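Local atomic coordinates of Serine/threonine-protein kinase PknI (Mycobacterium tuberculosis, PDB entry 5XLM), a protein that acts as a membrane-anchored serine/threonine kinase that slows mycobacterial growth within the infected host, represented here by its extracellular sensor domain. Residues Y40-Q45 with A170-S175; W65-T70 with T82-N87; E106-S111 with L135-P140. One frame throughout, in Å; residues are numbered along the deposited sequence.

Contact 1 (Y40-Q45 with A170-S175)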
# COMPACT_ATOMS: atom_id res chain seq x y z
N TYR A 40 -9.39 -4.61 -1.35
CA TYR A 40 -8.50 -4.08 -2.36
C TYR A 40 -7.38 -5.06 -2.65
O TYR A 40 -6.84 -5.70 -1.74
CB TYR A 40 -7.90 -2.73 -1.94
CG TYR A 40 -8.83 -1.56 -2.14
CD1 TYR A 40 -9.86 -1.30 -1.24
CD2 TYR A 40 -8.69 -0.71 -3.23
CE1 TYR A 40 -10.71 -0.23 -1.43
CE2 TYR A 40 -9.53 0.36 -3.43
CZ TYR A 40 -10.55 0.60 -2.52
OH TYR A 40 -11.39 1.67 -2.71
N ARG A 41 -7.04 -5.19 -3.93
CA ARG A 41 -5.95 -6.04 -4.39
C ARG A 41 -4.79 -5.14 -4.80
O ARG A 41 -4.94 -4.27 -5.66
CB ARG A 41 -6.39 -6.91 -5.56
CG ARG A 41 -5.26 -7.45 -6.42
CD ARG A 41 -5.81 -8.32 -7.54
NE ARG A 41 -4.81 -8.58 -8.57
CZ ARG A 41 -4.68 -7.84 -9.67
NH1 ARG A 41 -5.49 -6.81 -9.88
NH2 ARG A 41 -3.75 -8.15 -10.57
N ILE A 42 -3.64 -5.34 -4.16
CA ILE A 42 -2.45 -4.53 -4.41
C ILE A 42 -1.43 -5.38 -5.14
O ILE A 42 -1.06 -6.47 -4.67
CB ILE A 42 -1.86 -3.97 -3.10
CG1 ILE A 42 -2.89 -3.10 -2.38
CG2 ILE A 42 -0.58 -3.19 -3.38
CD1 ILE A 42 -2.36 -2.44 -1.12
N GLU A 43 -0.98 -4.90 -6.30
CA GLU A 43 0.03 -5.58 -7.09
C GLU A 43 1.32 -4.78 -7.01
O GLU A 43 1.38 -3.64 -7.49
CB GLU A 43 -0.42 -5.75 -8.54
CG GLU A 43 0.56 -6.54 -9.40
CD GLU A 43 0.10 -6.70 -10.84
OE1 GLU A 43 -0.35 -5.70 -11.43
OE2 GLU A 43 0.19 -7.82 -11.37
N ILE A 44 2.34 -5.37 -6.40
CA ILE A 44 3.68 -4.79 -6.37
C ILE A 44 4.44 -5.35 -7.57
O ILE A 44 4.86 -6.51 -7.55
CB ILE A 44 4.40 -5.09 -5.05
CG1 ILE A 44 3.57 -4.58 -3.87
CG2 ILE A 44 5.78 -4.46 -5.03
CD1 ILE A 44 3.36 -3.08 -3.88
N GLN A 45 4.60 -4.53 -8.61
CA GLN A 45 5.12 -5.00 -9.89
C GLN A 45 6.65 -4.95 -9.88
O GLN A 45 7.28 -4.05 -10.44
CB GLN A 45 4.53 -4.18 -11.03
CG GLN A 45 3.01 -4.21 -11.05
CD GLN A 45 2.43 -3.28 -12.09
OE1 GLN A 45 3.07 -2.30 -12.49
NE2 GLN A 45 1.22 -3.57 -12.54
N ALA A 170 3.20 0.12 -8.59
CA ALA A 170 2.16 -0.54 -7.82
C ALA A 170 0.79 -0.16 -8.36
O ALA A 170 0.58 0.97 -8.79
CB ALA A 170 2.25 -0.19 -6.33
N VAL A 171 -0.13 -1.12 -8.33
CA VAL A 171 -1.52 -0.92 -8.74
C VAL A 171 -2.43 -1.46 -7.66
O VAL A 171 -2.16 -2.53 -7.09
CB VAL A 171 -1.82 -1.60 -10.10
CG1 VAL A 171 -3.28 -1.43 -10.47
CG2 VAL A 171 -0.92 -1.04 -11.19
N ALA A 172 -3.49 -0.73 -7.35
CA ALA A 172 -4.48 -1.14 -6.37
C ALA A 172 -5.86 -1.04 -7.00
O ALA A 172 -6.23 0.01 -7.53
CB ALA A 172 -4.41 -0.29 -5.10
N SER A 173 -6.62 -2.13 -6.95
CA SER A 173 -7.95 -2.19 -7.53
C SER A 173 -8.92 -2.77 -6.53
O SER A 173 -8.60 -3.73 -5.83
CB SER A 173 -7.95 -3.01 -8.83
OG SER A 173 -7.11 -4.15 -8.71
N ARG A 174 -10.11 -2.17 -6.45
CA ARG A 174 -11.11 -2.58 -5.47
C ARG A 174 -11.85 -3.82 -5.95
O ARG A 174 -12.28 -3.89 -7.11
CB ARG A 174 -12.09 -1.44 -5.21
CG ARG A 174 -13.07 -1.71 -4.09
CD ARG A 174 -14.00 -0.52 -3.87
NE ARG A 174 -14.88 -0.72 -2.72
CZ ARG A 174 -16.06 -1.33 -2.79
NH1 ARG A 174 -16.50 -1.80 -3.95
NH2 ARG A 174 -16.80 -1.46 -1.70
N SER A 175 -12.01 -4.80 -5.07
CA SER A 175 -12.67 -6.06 -5.37
C SER A 175 -13.88 -6.19 -4.45
O SER A 175 -13.85 -6.94 -3.46
CB SER A 175 -11.70 -7.24 -5.22
OG SER A 175 -10.51 -7.03 -5.95
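The aliphatic stem of R174 lies over one face of the Y40 ring, with R174 CB 3.9 Å from the ring centroid in a CH-pi contact. With CG of R174 anti to the backbone N (chi1 -174°), the extended stem runs on across the ring, and R174 CD passes 3.6 Å from Y40 OH. Beyond the ring the guanidinium turns to D37 O and the carboxylate of D177. On the same face of the sheet as Y40 and R174, isoleucines cover the buried methyls of A170 and A172: I44 CD1 lies 3.9 Å from A170 CB, and I42 CG1 meets A172 CB. L146 adds cover to Y40 and A172; Y40, I42, A170 and A172 are buried, while the R174 end reaches solvent. The face carrying R41, E43, V171 and S173 is partly exposed throughout. There R41 NH1 makes a weak 3.3 Å bond to S173 OG, and the Q45 amide bridges back to E43, Q45 NE2 to E43 OE1 2.9 Å, while brushing V171 CG2. Four backbone bonds join the strands, among them E43 N to V171 O at 2.8 Å. By pairing antiparallel, strands 38-51 and 165-174 close this domain's ring of strands, as in a beta barrel.

Contact 2 (W65-T70 with T82-N87)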
# COMPACT_ATOMS: atom_id res chain seq x y z
N TRP A 65 -3.95 -9.03 -0.98
CA TRP A 65 -5.30 -8.53 -0.78
C TRP A 65 -5.43 -7.90 0.60
O TRP A 65 -4.89 -8.41 1.59
CB TRP A 65 -6.33 -9.65 -0.95
CG TRP A 65 -6.61 -9.93 -2.40
CD1 TRP A 65 -7.65 -9.45 -3.14
CD2 TRP A 65 -5.81 -10.72 -3.28
NE1 TRP A 65 -7.56 -9.92 -4.43
CE2 TRP A 65 -6.44 -10.69 -4.54
CE3 TRP A 65 -4.63 -11.46 -3.13
CZ2 TRP A 65 -5.93 -11.38 -5.65
CZ3 TRP A 65 -4.13 -12.13 -4.23
CH2 TRP A 65 -4.78 -12.09 -5.47
N TRP A 66 -6.15 -6.78 0.66
CA TRP A 66 -6.24 -5.97 1.86
C TRP A 66 -7.68 -5.51 2.05
O TRP A 66 -8.42 -5.32 1.08
CB TRP A 66 -5.31 -4.75 1.78
CG TRP A 66 -3.87 -5.12 1.55
CD1 TRP A 66 -3.29 -5.46 0.37
CD2 TRP A 66 -2.83 -5.17 2.54
NE1 TRP A 66 -1.95 -5.73 0.56
CE2 TRP A 66 -1.65 -5.55 1.88
CE3 TRP A 66 -2.79 -4.92 3.91
CZ2 TRP A 66 -0.44 -5.70 2.55
CZ3 TRP A 66 -1.59 -5.07 4.58
CH2 TRP A 66 -0.43 -5.45 3.90
N ALA A 67 -8.06 -5.33 3.31
CA ALA A 67 -9.35 -4.76 3.67
C ALA A 67 -9.12 -3.33 4.13
O ALA A 67 -8.52 -3.10 5.19
CB ALA A 67 -10.03 -5.60 4.75
N PHE A 68 -9.58 -2.37 3.34
CA PHE A 68 -9.37 -0.95 3.60
C PHE A 68 -10.60 -0.34 4.27
O PHE A 68 -11.74 -0.67 3.93
CB PHE A 68 -9.08 -0.20 2.30
CG PHE A 68 -7.62 -0.14 1.93
CD1 PHE A 68 -6.88 1.01 2.17
CD2 PHE A 68 -7.00 -1.22 1.33
CE1 PHE A 68 -5.55 1.08 1.83
CE2 PHE A 68 -5.66 -1.16 0.99
CZ PHE A 68 -4.93 -0.01 1.24
N ARG A 69 -10.35 0.55 5.23
CA ARG A 69 -11.39 1.40 5.79
C ARG A 69 -10.81 2.80 5.97
O ARG A 69 -9.62 2.95 6.29
CB ARG A 69 -11.93 0.84 7.12
CG ARG A 69 -11.16 1.29 8.35
CD ARG A 69 -11.47 0.44 9.57
NE ARG A 69 -12.75 0.76 10.20
CZ ARG A 69 -13.70 -0.13 10.46
NH1 ARG A 69 -13.52 -1.41 10.15
NH2 ARG A 69 -14.83 0.26 11.05
N THR A 70 -11.63 3.81 5.74
CA THR A 70 -11.19 5.20 5.74
C THR A 70 -12.05 6.02 6.69
O THR A 70 -13.27 5.84 6.75
CB THR A 70 -11.24 5.80 4.33
OG1 THR A 70 -10.34 5.09 3.47
CG2 THR A 70 -10.86 7.27 4.34
N THR A 82 -5.79 -3.93 6.65
CA THR A 82 -5.38 -5.19 7.25
C THR A 82 -5.27 -6.25 6.17
O THR A 82 -6.12 -6.31 5.27
CB THR A 82 -6.34 -5.63 8.37
OG1 THR A 82 -5.91 -6.90 8.89
CG2 THR A 82 -7.77 -5.73 7.85
N MET A 83 -4.23 -7.06 6.24
CA MET A 83 -3.94 -8.01 5.18
C MET A 83 -4.88 -9.21 5.24
O MET A 83 -5.16 -9.75 6.31
CB MET A 83 -2.49 -8.48 5.27
CG MET A 83 -1.99 -9.18 4.02
SD MET A 83 -0.23 -9.57 4.13
CE MET A 83 0.09 -10.21 2.49
N LEU A 84 -5.37 -9.61 4.07
CA LEU A 84 -6.21 -10.78 3.94
C LEU A 84 -5.38 -11.97 3.48
O LEU A 84 -4.24 -11.83 3.03
CB LEU A 84 -7.36 -10.50 2.96
CG LEU A 84 -8.23 -9.28 3.27
CD1 LEU A 84 -9.22 -9.05 2.15
CD2 LEU A 84 -8.95 -9.45 4.60
N ASP A 85 -5.96 -13.16 3.60
CA ASP A 85 -5.25 -14.36 3.19
C ASP A 85 -5.16 -14.43 1.67
O ASP A 85 -6.01 -13.89 0.95
CB ASP A 85 -5.93 -15.61 3.75
CG ASP A 85 -5.01 -16.82 3.77
OD1 ASP A 85 -4.65 -17.31 2.69
OD2 ASP A 85 -4.64 -17.26 4.88
N ASP A 86 -4.12 -15.11 1.18
CA ASP A 86 -3.83 -15.09 -0.25
C ASP A 86 -4.93 -15.76 -1.07
O ASP A 86 -5.34 -15.24 -2.11
CB ASP A 86 -2.48 -15.76 -0.53
CG ASP A 86 -1.31 -14.91 -0.09
OD1 ASP A 86 -1.47 -13.67 -0.01
OD2 ASP A 86 -0.23 -15.48 0.17
N ASN A 87 -5.42 -16.92 -0.61
CA ASN A 87 -6.43 -17.63 -1.37
C ASN A 87 -7.84 -17.25 -0.94
O ASN A 87 -8.70 -16.98 -1.79
CB ASN A 87 -6.23 -19.14 -1.22
CG ASN A 87 -4.83 -19.58 -1.60
OD1 ASN A 87 -4.54 -19.81 -2.77
ND2 ASN A 87 -3.96 -19.70 -0.61
O HOH W 1 -2.92 -11.13 0.79
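M83 fits against the six-membered ring of W66, its CB over one face 3.9 Å from the ring centroid. The extended methionine chain passes obliquely across this face toward the rim. Its sulfur makes a Met-aromatic contact, SD standing 4.6 Å from the same centroid and 30° off the ring normal. CG of W66 is anti to the carbonyl carbon (chi1 -57°), which swings the indole back over the M83 backbone, W66 CE3 reaching 3.5 Å from M83 N. F100 meets this indole edge-to-face, and W66 NE1 is hydrogen-bonded to T64 OG1. The two segments belong to an antiparallel beta hairpin, strands 62-72 and 77-83, whose turn is tied by the disulfide C72-C77. On the face turned away from W66, the A67 methyl is a bump in a hollow between two branches: T82 CG2 lies 3.8 Å from A67 CB, and L84 CD2, two residues along from T82, lies against it too. L84 CB rests against W65, and its CD1 bends over the W66 carbonyl carbon. A67 and T82 exchange backbone bonds in both directions, and L84 N reaches W65 O at 2.8 Å. The W65 indole stacks on H89, with W65 CZ3 4.0 Å from D86 O. At this end a water bridges the segments, accepting the W65 N-H and lying 2.7 Å from L84 O and 3.0 Å from D86 OD1; D86 is also salt-bridged to K93.

Contact 3 (E106-S111 with L135-P140); sequences EGQWKS and LLALRP
Q108 and R139 lie side by side, amide and guanidinium nearly coplanar, 13° apart. R139 NE donates to Q108 OE1 at 2.9 Å, in the guanidinium plane and nearly along the C=O axis; a second bond to the same oxygen from R139 NH2 is weak. Q108 reaches across because its CG sits between the backbone N and the carbonyl carbon (chi1 71°) and the chain beyond is extended, while R139 bends at chi2 to bring its head alongside. R139 NH2 is also salt-bridged to E149 on the next strand. Backbone pairing is antiparallel: W109 and L138 exchange bonds in both directions, L138 N to W109 O being 2.8 Å, and S111 N adds a bond to L136 O. At the S111 end a side chain stands in for a carbonyl, S111 OG taking the L136 N-H at 2.9 Å, almost straight. Apolar contacts split between the sheet faces. W109 CD1 meets P140 CG at 4.1 Å, the two side chains crossing at about a right angle, and W109 CB lies near L138 CB. On the face of K110, K110 CD packs 4.0 Å from L135 CD1. W109 continues inward against M102, A79 and L146, with F104 edge-to-face. W109, L136 and L138 thus form an apolar interior side where S111 OG is satisfied by the L136 N-H, while Q108, R139 and E149 tie three strands on the partly exposed side.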
# COMPACT_ATOMS: atom_id res chain seq x y z
N GLU A 106 -1.54 16.01 -0.80
CA GLU A 106 -0.92 16.38 -2.07
C GLU A 106 -1.43 15.51 -3.21
O GLU A 106 -0.70 15.16 -4.14
CB GLU A 106 0.61 16.33 -1.98
CG GLU A 106 1.23 17.39 -1.08
CD GLU A 106 0.98 17.14 0.40
OE1 GLU A 106 0.23 17.92 1.03
OE2 GLU A 106 1.53 16.15 0.93
N GLY A 107 -2.71 15.14 -3.13
CA GLY A 107 -3.34 14.39 -4.19
C GLY A 107 -2.98 12.92 -4.27
O GLY A 107 -3.14 12.31 -5.33
N GLN A 108 -2.51 12.32 -3.18
CA GLN A 108 -2.14 10.91 -3.19
C GLN A 108 -2.27 10.34 -1.79
O GLN A 108 -2.19 11.06 -0.80
CB GLN A 108 -0.71 10.71 -3.70
CG GLN A 108 0.36 11.17 -2.71
CD GLN A 108 1.77 10.84 -3.18
OE1 GLN A 108 1.97 10.30 -4.26
NE2 GLN A 108 2.76 11.18 -2.36
N TRP A 109 -2.49 9.02 -1.73
CA TRP A 109 -2.39 8.27 -0.49
C TRP A 109 -0.95 7.84 -0.29
O TRP A 109 -0.31 7.33 -1.22
CB TRP A 109 -3.30 7.04 -0.52
CG TRP A 109 -4.75 7.34 -0.63
CD1 TRP A 109 -5.49 7.41 -1.77
CD2 TRP A 109 -5.66 7.60 0.45
NE1 TRP A 109 -6.80 7.71 -1.48
CE2 TRP A 109 -6.93 7.83 -0.12
CE3 TRP A 109 -5.52 7.67 1.84
CZ2 TRP A 109 -8.05 8.12 0.65
CZ3 TRP A 109 -6.64 7.96 2.61
CH2 TRP A 109 -7.89 8.18 2.01
N LYS A 110 -0.43 8.04 0.92
CA LYS A 110 0.94 7.65 1.21
C LYS A 110 1.03 7.07 2.61
O LYS A 110 0.54 7.68 3.57
CB LYS A 110 1.90 8.84 1.07
CG LYS A 110 3.36 8.47 1.34
CD LYS A 110 4.33 9.40 0.64
CE LYS A 110 4.36 10.78 1.29
NZ LYS A 110 5.48 11.62 0.76
N SER A 111 1.62 5.89 2.72
CA SER A 111 1.86 5.29 4.02
C SER A 111 3.03 5.98 4.70
O SER A 111 3.89 6.58 4.05
CB SER A 111 2.12 3.79 3.89
OG SER A 111 3.32 3.55 3.18
N LEU A 135 7.93 2.98 1.76
CA LEU A 135 6.58 3.52 1.83
C LEU A 135 5.85 3.17 0.54
O LEU A 135 6.47 2.88 -0.49
CB LEU A 135 6.58 5.03 2.07
CG LEU A 135 7.37 5.96 1.14
CD1 LEU A 135 6.62 6.28 -0.15
CD2 LEU A 135 7.71 7.25 1.87
N LEU A 136 4.52 3.22 0.61
CA LEU A 136 3.66 3.00 -0.54
C LEU A 136 2.93 4.29 -0.87
O LEU A 136 2.34 4.92 0.02
CB LEU A 136 2.66 1.88 -0.27
CG LEU A 136 1.72 1.53 -1.43
CD1 LEU A 136 2.52 1.08 -2.64
CD2 LEU A 136 0.72 0.46 -1.02
N ALA A 137 2.97 4.70 -2.13
CA ALA A 137 2.21 5.84 -2.62
C ALA A 137 1.20 5.33 -3.63
O ALA A 137 1.55 4.57 -4.54
CB ALA A 137 3.13 6.89 -3.25
N LEU A 138 -0.05 5.74 -3.47
CA LEU A 138 -1.13 5.34 -4.37
C LEU A 138 -1.89 6.58 -4.80
O LEU A 138 -2.45 7.30 -3.96
CB LEU A 138 -2.07 4.34 -3.69
CG LEU A 138 -1.49 2.96 -3.40
CD1 LEU A 138 -2.52 2.09 -2.71
CD2 LEU A 138 -1.00 2.31 -4.69
N ARG A 139 -1.92 6.84 -6.11
CA ARG A 139 -2.59 8.01 -6.65
C ARG A 139 -3.92 7.60 -7.24
O ARG A 139 -3.96 6.72 -8.11
CB ARG A 139 -1.72 8.69 -7.70
CG ARG A 139 -0.45 9.29 -7.13
CD ARG A 139 0.79 8.50 -7.52
NE ARG A 139 1.97 8.95 -6.77
CZ ARG A 139 3.21 8.55 -7.02
NH1 ARG A 139 3.45 7.71 -8.01
NH2 ARG A 139 4.22 9.00 -6.28
N PRO A 140 -5.03 8.21 -6.81
CA PRO A 140 -6.34 7.83 -7.35
C PRO A 140 -6.44 8.20 -8.82
O PRO A 140 -6.19 9.35 -9.21
CB PRO A 140 -7.33 8.63 -6.50
CG PRO A 140 -6.55 9.09 -5.30
CD PRO A 140 -5.14 9.25 -5.78

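Overall arrangement
All three contacts belong to one curled antiparallel sheet that closes on itself. Contact 1 joins its first and last long strands; contacts 2 and 3, which follow one another in sequence, both fall within the chain between those strands. Contact 1 borders contact 2, centres about 11 Å apart, through a probable hydrogen bond from Y40 N to W66 O (2.7 Å) and through Y40 against F68. Its centre is about 13 Å from that of contact 3, and across the interior A172 CB meets L138 CD1 at 3.9 Å. Contacts 2 and 3, about 17 Å apart between centres on opposite sides of the chain's centre, touch where T70 meets W109. The kinase active site lies outside this extracellular domain.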